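Local atomic coordinates of BauA (Acinetobacter baumannii, PDB entry 6HCP), a protein that probably serves as the TonB-dependent outer-membrane transporter through which Acinetobacter baumannii takes up ferric preacinetobactin. Residues E133-S145 with S156-A168. Numbering follows the deposited sequence.
Sequences EMFGRVEVLKGPS and SVGGTVNLVTKYA
Inside the barrel of this TonB-dependent receptor sits the plug, and two neighbouring antiparallel strands of its mixed sheet, 137-142 and 159-165, meet here, their axes approaching to 4.6 Å. Paired backbone bonds join E139 to N162 and L141 to T160. At the other end a classic beta bulge sets G136 and R137 opposite V164: V164 O takes a short bond from G136 N (2.7 Å) and a weak one from R137 N.

On one face E139 and N162 run side by side. N162 ND2 gives E139 OE1 a nearly straight bond (3.0 Å, 175°), in the amide plane but from above the carboxylate plane. The amide suits this buried place because it donates here while OD1 accepts from S117 OG and G120 N. E139 OE2 rests on V164 CG2.

The other face is largely apolar where V138, V140, V161 and L163 lie, as fits its position against helix 81-84: V138 and V140 both touch I84. L163 CB makes a CH-pi contact over the F135 ring, 3.7 Å from the centroid; M134 CG lies over the opposite ring face. With L163 CG anti to the carbonyl carbon (chi1 -51°), CD1 meets F135 CZ and CE2 while CD2 lies 3.9 Å from V138 CG1.

G143 has positive phi, which favours glycine, and G159 has no room for a side chain beside L141 O. One water donates to G143 O and also bonds T160 OG1 and the OG of S145, whose strongest polar partner is N149, tying the start of helix 146-149 to the strand.

At the barrel-facing end K166, extended beyond CG, reaches back past G136. Its length lets the ammonium pair with D191 of barrel strand 184-196 while NZ donates to E133 O at 2.7 Å.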
ATOM      1  N   GLU A 133      -0.708 -29.382  -3.763  1.00 28.71           N
ATOM      2  CA  GLU A 133       0.204 -29.611  -4.911  1.00 30.31           C
ATOM      3  C   GLU A 133      -0.017 -30.985  -5.555  1.00 32.32           C
ATOM      4  O   GLU A 133       0.351 -31.183  -6.700  1.00 34.08           O
ATOM      5  CB  GLU A 133       1.663 -29.485  -4.482  1.00 33.50           C
ATOM      6  CG  GLU A 133       2.104 -28.041  -4.326  1.00 34.92           C
ATOM      7  CD  GLU A 133       1.764 -27.431  -2.980  1.00 32.82           C
ATOM      8  OE1 GLU A 133       1.173 -28.147  -2.116  1.00 33.57           O
ATOM      9  OE2 GLU A 133       2.172 -26.272  -2.749  1.00 33.51           O
ATOM     10  N   MET A 134      -0.568 -31.949  -4.823  1.00 30.15           N
ATOM     11  CA  MET A 134      -0.652 -33.309  -5.378  1.00 30.54           C
ATOM     12  C   MET A 134      -1.994 -33.568  -6.065  1.00 32.02           C
ATOM     13  O   MET A 134      -2.235 -34.691  -6.527  1.00 30.23           O
ATOM     14  CB  MET A 134      -0.380 -34.372  -4.308  1.00 34.85           C
ATOM     15  CG  MET A 134      -1.372 -34.401  -3.168  1.00 34.25           C
ATOM     16  SD  MET A 134      -0.953 -35.693  -1.946  1.00 37.40           S
ATOM     17  CE  MET A 134      -1.605 -37.143  -2.753  1.00 32.44           C
ATOM     18  N   PHE A 135      -2.831 -32.536  -6.245  1.00 28.90           N
ATOM     19  CA  PHE A 135      -4.172 -32.789  -6.773  1.00 27.54           C
ATOM     20  C   PHE A 135      -4.365 -32.196  -8.164  1.00 31.61           C
ATOM     21  O   PHE A 135      -4.054 -31.021  -8.415  1.00 30.46           O
ATOM     22  CB  PHE A 135      -5.232 -32.315  -5.775  1.00 27.68           C
ATOM     23  CG  PHE A 135      -5.045 -32.920  -4.410  1.00 25.70           C
ATOM     24  CD1 PHE A 135      -5.246 -34.279  -4.209  1.00 25.38           C
ATOM     25  CD2 PHE A 135      -4.629 -32.146  -3.335  1.00 28.63           C
ATOM     26  CE1 PHE A 135      -4.970 -34.860  -2.980  1.00 27.69           C
ATOM     27  CE2 PHE A 135      -4.382 -32.724  -2.100  1.00 28.95           C
ATOM     28  CZ  PHE A 135      -4.528 -34.081  -1.930  1.00 29.36           C
ATOM     29  N   GLY A 136      -5.039 -32.978  -9.010  1.00 26.28           N
ATOM     30  CA  GLY A 136      -5.492 -32.557 -10.324  1.00 26.75           C
ATOM     31  C   GLY A 136      -6.817 -31.813 -10.270  1.00 28.03           C
ATOM     32  O   GLY A 136      -7.110 -30.980 -11.131  1.00 27.04           O
ATOM     33  N   ARG A 137      -7.668 -32.178  -9.299  1.00 27.45           N
ATOM     34  CA  ARG A 137      -8.974 -31.557  -9.142  1.00 24.12           C
ATOM     35  C   ARG A 137      -9.274 -31.426  -7.647  1.00 26.10           C
ATOM     36  O   ARG A 137      -8.866 -32.244  -6.842  1.00 26.21           O
ATOM     37  CB  ARG A 137     -10.109 -32.356  -9.785  1.00 28.04           C
ATOM     38  CG  ARG A 137      -9.908 -32.689 -11.256  1.00 29.76           C
ATOM     39  CD  ARG A 137     -10.186 -31.490 -12.150  1.00 30.65           C
ATOM     40  NE  ARG A 137     -10.071 -31.853 -13.551  1.00 33.85           N
ATOM     41  CZ  ARG A 137      -9.006 -31.641 -14.329  1.00 36.73           C
ATOM     42  NH1 ARG A 137      -7.877 -31.133 -13.851  1.00 32.36           N
ATOM     43  NH2 ARG A 137      -9.097 -31.959 -15.609  1.00 35.97           N
ATOM     44  N   VAL A 138      -9.995 -30.362  -7.306  1.00 24.30           N
ATOM     45  CA  VAL A 138     -10.575 -30.198  -5.987  1.00 27.09           C
ATOM     46  C   VAL A 138     -12.072 -29.994  -6.174  1.00 26.05           C
ATOM     47  O   VAL A 138     -12.475 -29.001  -6.775  1.00 27.12           O
ATOM     48  CB  VAL A 138      -9.952 -29.008  -5.238  1.00 25.49           C
ATOM     49  CG1 VAL A 138     -10.724 -28.716  -3.952  1.00 25.25           C
ATOM     50  CG2 VAL A 138      -8.487 -29.241  -4.943  1.00 26.16           C
ATOM     51  N   GLU A 139     -12.864 -31.000  -5.774  1.00 24.40           N
ATOM     52  CA  GLU A 139     -14.260 -31.063  -6.050  1.00 24.67           C
ATOM     53  C   GLU A 139     -15.061 -30.784  -4.770  1.00 24.88           C
ATOM     54  O   GLU A 139     -14.689 -31.204  -3.672  1.00 27.43           O
ATOM     55  CB  GLU A 139     -14.656 -32.454  -6.572  1.00 26.57           C
ATOM     56  CG  GLU A 139     -13.832 -32.952  -7.739  1.00 27.60           C
ATOM     57  CD  GLU A 139     -14.241 -34.329  -8.229  1.00 30.92           C
ATOM     58  OE1 GLU A 139     -14.968 -35.055  -7.471  1.00 29.81           O
ATOM     59  OE2 GLU A 139     -13.891 -34.653  -9.386  1.00 29.82           O
ATOM     60  N   VAL A 140     -16.180 -30.088  -4.931  1.00 22.06           N
ATOM     61  CA  VAL A 140     -17.085 -29.788  -3.833  1.00 24.13           C
ATOM     62  C   VAL A 140     -18.484 -30.237  -4.240  1.00 25.00           C
ATOM     63  O   VAL A 140     -18.988 -29.886  -5.319  1.00 28.60           O
ATOM     64  CB  VAL A 140     -17.100 -28.295  -3.452  1.00 27.90           C
ATOM     65  CG1 VAL A 140     -18.014 -28.041  -2.253  1.00 30.71           C
ATOM     66  CG2 VAL A 140     -15.713 -27.764  -3.168  1.00 28.53           C
ATOM     67  N   LEU A 141     -19.137 -30.957  -3.324  1.00 25.09           N
ATOM     68  CA  LEU A 141     -20.561 -31.258  -3.429  1.00 24.59           C
ATOM     69  C   LEU A 141     -21.239 -30.639  -2.210  1.00 24.21           C
ATOM     70  O   LEU A 141     -20.844 -30.923  -1.086  1.00 27.34           O
ATOM     71  CB  LEU A 141     -20.777 -32.772  -3.467  1.00 27.73           C
ATOM     72  CG  LEU A 141     -22.242 -33.185  -3.674  1.00 33.73           C
ATOM     73  CD1 LEU A 141     -22.333 -34.495  -4.430  1.00 44.30           C
ATOM     74  CD2 LEU A 141     -22.983 -33.273  -2.356  1.00 36.84           C
ATOM     75  N   LYS A 142     -22.180 -29.732  -2.448  1.00 23.64           N
ATOM     76  CA  LYS A 142     -22.751 -28.936  -1.389  1.00 24.93           C
ATOM     77  C   LYS A 142     -23.923 -29.679  -0.748  1.00 25.31           C
ATOM     78  O   LYS A 142     -24.733 -30.331  -1.415  1.00 26.52           O
ATOM     79  CB  LYS A 142     -23.166 -27.553  -1.898  1.00 27.70           C
ATOM     80  CG  LYS A 142     -21.982 -26.739  -2.415  1.00 31.58           C
ATOM     81  CD  LYS A 142     -22.364 -25.430  -3.038  1.00 38.96           C
ATOM     82  CE  LYS A 142     -21.316 -24.933  -4.017  1.00 34.22           C
ATOM     83  NZ  LYS A 142     -21.598 -23.542  -4.411  1.00 47.03           N
ATOM     84  N   GLY A 143     -23.981 -29.561   0.578  1.00 24.19           N
ATOM     85  CA  GLY A 143     -25.015 -30.203   1.396  1.00 24.79           C
ATOM     86  C   GLY A 143     -24.620 -31.621   1.776  1.00 22.89           C
ATOM     87  O   GLY A 143     -23.594 -32.144   1.344  1.00 24.50           O
ATOM     88  N   PRO A 144     -25.426 -32.275   2.630  1.00 25.12           N
ATOM     89  CA  PRO A 144     -25.107 -33.614   3.118  1.00 25.12           C
ATOM     90  C   PRO A 144     -25.270 -34.647   2.001  1.00 26.22           C
ATOM     91  O   PRO A 144     -25.955 -34.371   0.990  1.00 26.86           O
ATOM     92  CB  PRO A 144     -26.143 -33.846   4.222  1.00 26.00           C
ATOM     93  CG  PRO A 144     -27.291 -32.932   3.853  1.00 25.03           C
ATOM     94  CD  PRO A 144     -26.629 -31.709   3.260  1.00 26.43           C
ATOM     95  N   SER A 145     -24.671 -35.823   2.203  1.00 25.04           N
ATOM     96  CA  SER A 145     -24.614 -36.801   1.150  1.00 28.36           C
ATOM     97  C   SER A 145     -24.472 -38.233   1.687  1.00 25.44           C
ATOM     98  O   SER A 145     -23.718 -39.025   1.100  1.00 27.09           O
ATOM     99  CB  SER A 145     -23.456 -36.453   0.232  1.00 31.63           C
ATOM    100  OG  SER A 145     -22.226 -36.565   0.931  1.00 33.50           O
ATOM    101  N   SER A 156     -19.436 -34.424   9.919  1.00 24.28           N
ATOM    102  CA  SER A 156     -19.879 -33.103   9.483  1.00 23.20           C
ATOM    103  C   SER A 156     -20.812 -33.259   8.277  1.00 21.52           C
ATOM    104  O   SER A 156     -20.728 -34.261   7.558  1.00 23.36           O
ATOM    105  CB  SER A 156     -18.693 -32.159   9.205  1.00 24.12           C
ATOM    106  OG  SER A 156     -17.949 -32.575   8.071  1.00 23.93           O
ATOM    107  N   VAL A 157     -21.695 -32.276   8.052  1.00 24.04           N
ATOM    108  CA  VAL A 157     -22.800 -32.425   7.100  1.00 24.55           C
ATOM    109  C   VAL A 157     -22.897 -31.279   6.081  1.00 23.81           C
ATOM    110  O   VAL A 157     -23.795 -31.285   5.237  1.00 25.97           O
ATOM    111  CB  VAL A 157     -24.140 -32.575   7.857  1.00 24.47           C
ATOM    112  CG1 VAL A 157     -24.093 -33.771   8.807  1.00 26.56           C
ATOM    113  CG2 VAL A 157     -24.538 -31.304   8.605  1.00 26.56           C
ATOM    114  N   GLY A 158     -21.984 -30.307   6.104  1.00 22.87           N
ATOM    115  CA  GLY A 158     -22.153 -29.129   5.252  1.00 21.79           C
ATOM    116  C   GLY A 158     -21.948 -29.442   3.767  1.00 22.45           C
ATOM    117  O   GLY A 158     -22.538 -28.813   2.885  1.00 23.35           O
ATOM    118  N   GLY A 159     -20.989 -30.322   3.478  1.00 24.23           N
ATOM    119  CA  GLY A 159     -20.702 -30.729   2.089  1.00 25.02           C
ATOM    120  C   GLY A 159     -19.522 -31.678   2.044  1.00 28.82           C
ATOM    121  O   GLY A 159     -18.855 -31.888   3.033  1.00 30.36           O
ATOM    122  N   THR A 160     -19.203 -32.165   0.851  1.00 25.04           N
ATOM    123  CA  THR A 160     -18.075 -33.065   0.702  1.00 24.28           C
ATOM    124  C   THR A 160     -17.061 -32.438  -0.264  1.00 24.59           C
ATOM    125  O   THR A 160     -17.410 -32.033  -1.376  1.00 25.44           O
ATOM    126  CB  THR A 160     -18.511 -34.462   0.249  1.00 30.70           C
ATOM    127  OG1 THR A 160     -19.432 -34.981   1.218  1.00 30.76           O
ATOM    128  CG2 THR A 160     -17.331 -35.402   0.086  1.00 31.58           C
ATOM    129  N   VAL A 161     -15.814 -32.417   0.184  1.00 23.77           N
ATOM    130  CA  VAL A 161     -14.679 -32.001  -0.594  1.00 26.68           C
ATOM    131  C   VAL A 161     -13.917 -33.263  -0.997  1.00 25.12           C
ATOM    132  O   VAL A 161     -13.476 -34.016  -0.123  1.00 25.07           O
ATOM    133  CB  VAL A 161     -13.776 -31.061   0.218  1.00 26.40           C
ATOM    134  CG1 VAL A 161     -12.553 -30.643  -0.584  1.00 28.18           C
ATOM    135  CG2 VAL A 161     -14.553 -29.854   0.719  1.00 24.74           C
ATOM    136  N   ASN A 162     -13.786 -33.471  -2.310  1.00 24.06           N
ATOM    137  CA  ASN A 162     -13.131 -34.652  -2.856  1.00 24.82           C
ATOM    138  C   ASN A 162     -11.881 -34.205  -3.624  1.00 24.72           C
ATOM    139  O   ASN A 162     -11.978 -33.376  -4.541  1.00 27.63           O
ATOM    140  CB  ASN A 162     -14.081 -35.448  -3.757  1.00 24.51           C
ATOM    141  CG  ASN A 162     -13.453 -36.715  -4.303  1.00 29.31           C
ATOM    142  OD1 ASN A 162     -12.825 -37.470  -3.551  1.00 27.53           O
ATOM    143  ND2 ASN A 162     -13.514 -36.900  -5.624  1.00 25.30           N
ATOM    144  N   LEU A 163     -10.726 -34.724  -3.206  1.00 23.24           N
ATOM    145  CA  LEU A 163      -9.453 -34.353  -3.791  1.00 26.67           C
ATOM    146  C   LEU A 163      -9.005 -35.471  -4.733  1.00 31.66           C
ATOM    147  O   LEU A 163      -8.921 -36.652  -4.326  1.00 28.36           O
ATOM    148  CB  LEU A 163      -8.420 -34.134  -2.685  1.00 26.65           C
ATOM    149  CG  LEU A 163      -8.857 -33.196  -1.556  1.00 27.15           C
ATOM    150  CD1 LEU A 163      -7.740 -33.013  -0.548  1.00 28.46           C
ATOM    151  CD2 LEU A 163      -9.295 -31.845  -2.095  1.00 27.34           C
ATOM    152  N   VAL A 164      -8.852 -35.109  -6.007  1.00 27.59           N
ATOM    153  CA  VAL A 164      -8.507 -36.051  -7.064  1.00 27.87           C
ATOM    154  C   VAL A 164      -7.007 -35.915  -7.329  1.00 30.10           C
ATOM    155  O   VAL A 164      -6.521 -34.819  -7.621  1.00 28.22           O
ATOM    156  CB  VAL A 164      -9.331 -35.771  -8.330  1.00 29.31           C
ATOM    157  CG1 VAL A 164      -8.933 -36.681  -9.487  1.00 32.40           C
ATOM    158  CG2 VAL A 164     -10.821 -35.848  -8.061  1.00 32.62           C
ATOM    159  N   THR A 165      -6.266 -37.008  -7.165  1.00 26.78           N
ATOM    160  CA  THR A 165      -4.811 -36.962  -7.246  1.00 28.46           C
ATOM    161  C   THR A 165      -4.363 -36.884  -8.715  1.00 26.27           C
ATOM    162  O   THR A 165      -5.149 -37.131  -9.643  1.00 30.55           O
ATOM    163  CB  THR A 165      -4.166 -38.163  -6.548  1.00 30.02           C
ATOM    164  OG1 THR A 165      -4.684 -39.348  -7.155  1.00 26.21           O
ATOM    165  CG2 THR A 165      -4.426 -38.154  -5.059  1.00 35.21           C
ATOM    166  N   LYS A 166      -3.095 -36.518  -8.893  1.00 28.53           N
ATOM    167  CA  LYS A 166      -2.471 -36.395 -10.225  1.00 31.79           C
ATOM    168  C   LYS A 166      -1.894 -37.753 -10.665  1.00 27.62           C
ATOM    169  O   LYS A 166      -1.166 -38.398  -9.901  1.00 31.52           O
ATOM    170  CB  LYS A 166      -1.308 -35.401 -10.171  1.00 30.31           C
ATOM    171  CG  LYS A 166      -1.675 -33.938  -9.999  1.00 30.00           C
ATOM    172  CD  LYS A 166      -0.453 -33.089  -9.639  1.00 30.48           C
ATOM    173  CE  LYS A 166      -0.698 -31.598  -9.772  1.00 33.07           C
ATOM    174  NZ  LYS A 166       0.508 -30.816  -9.411  1.00 31.82           N
ATOM    175  N   TYR A 167      -2.121 -38.097 -11.935  1.00 31.43           N
ATOM    176  CA  TYR A 167      -1.447 -39.233 -12.570  1.00 32.66           C
ATOM    177  C   TYR A 167      -0.721 -38.746 -13.841  1.00 37.38           C
ATOM    178  O   TYR A 167      -0.995 -37.649 -14.360  1.00 32.84           O
ATOM    179  CB  TYR A 167      -2.473 -40.331 -12.870  1.00 32.88           C
ATOM    180  CG  TYR A 167      -3.192 -40.865 -11.651  1.00 31.47           C
ATOM    181  CD1 TYR A 167      -2.539 -41.671 -10.728  1.00 31.29           C
ATOM    182  CD2 TYR A 167      -4.498 -40.489 -11.377  1.00 35.35           C
ATOM    183  CE1 TYR A 167      -3.186 -42.142  -9.594  1.00 31.63           C
ATOM    184  CE2 TYR A 167      -5.160 -40.959 -10.254  1.00 34.40           C
ATOM    185  CZ  TYR A 167      -4.504 -41.778  -9.354  1.00 33.18           C
ATOM    186  OH  TYR A 167      -5.164 -42.214  -8.234  1.00 33.93           O
ATOM    187  N   ALA A 168       0.187 -39.580 -14.354  1.00 38.82           N
ATOM    188  CA  ALA A 168       1.056 -39.199 -15.469  1.00 38.07           C
ATOM    189  C   ALA A 168       0.246 -39.043 -16.752  1.00 34.43           C
ATOM    190  O   ALA A 168      -0.464 -39.952 -17.169  1.00 37.53           O
ATOM    191  CB  ALA A 168       2.158 -40.209 -15.645  1.00 39.45           C
TER
HETATM  192  O   HOH W   1     -21.728 -34.079   2.055  1.00 28.97           O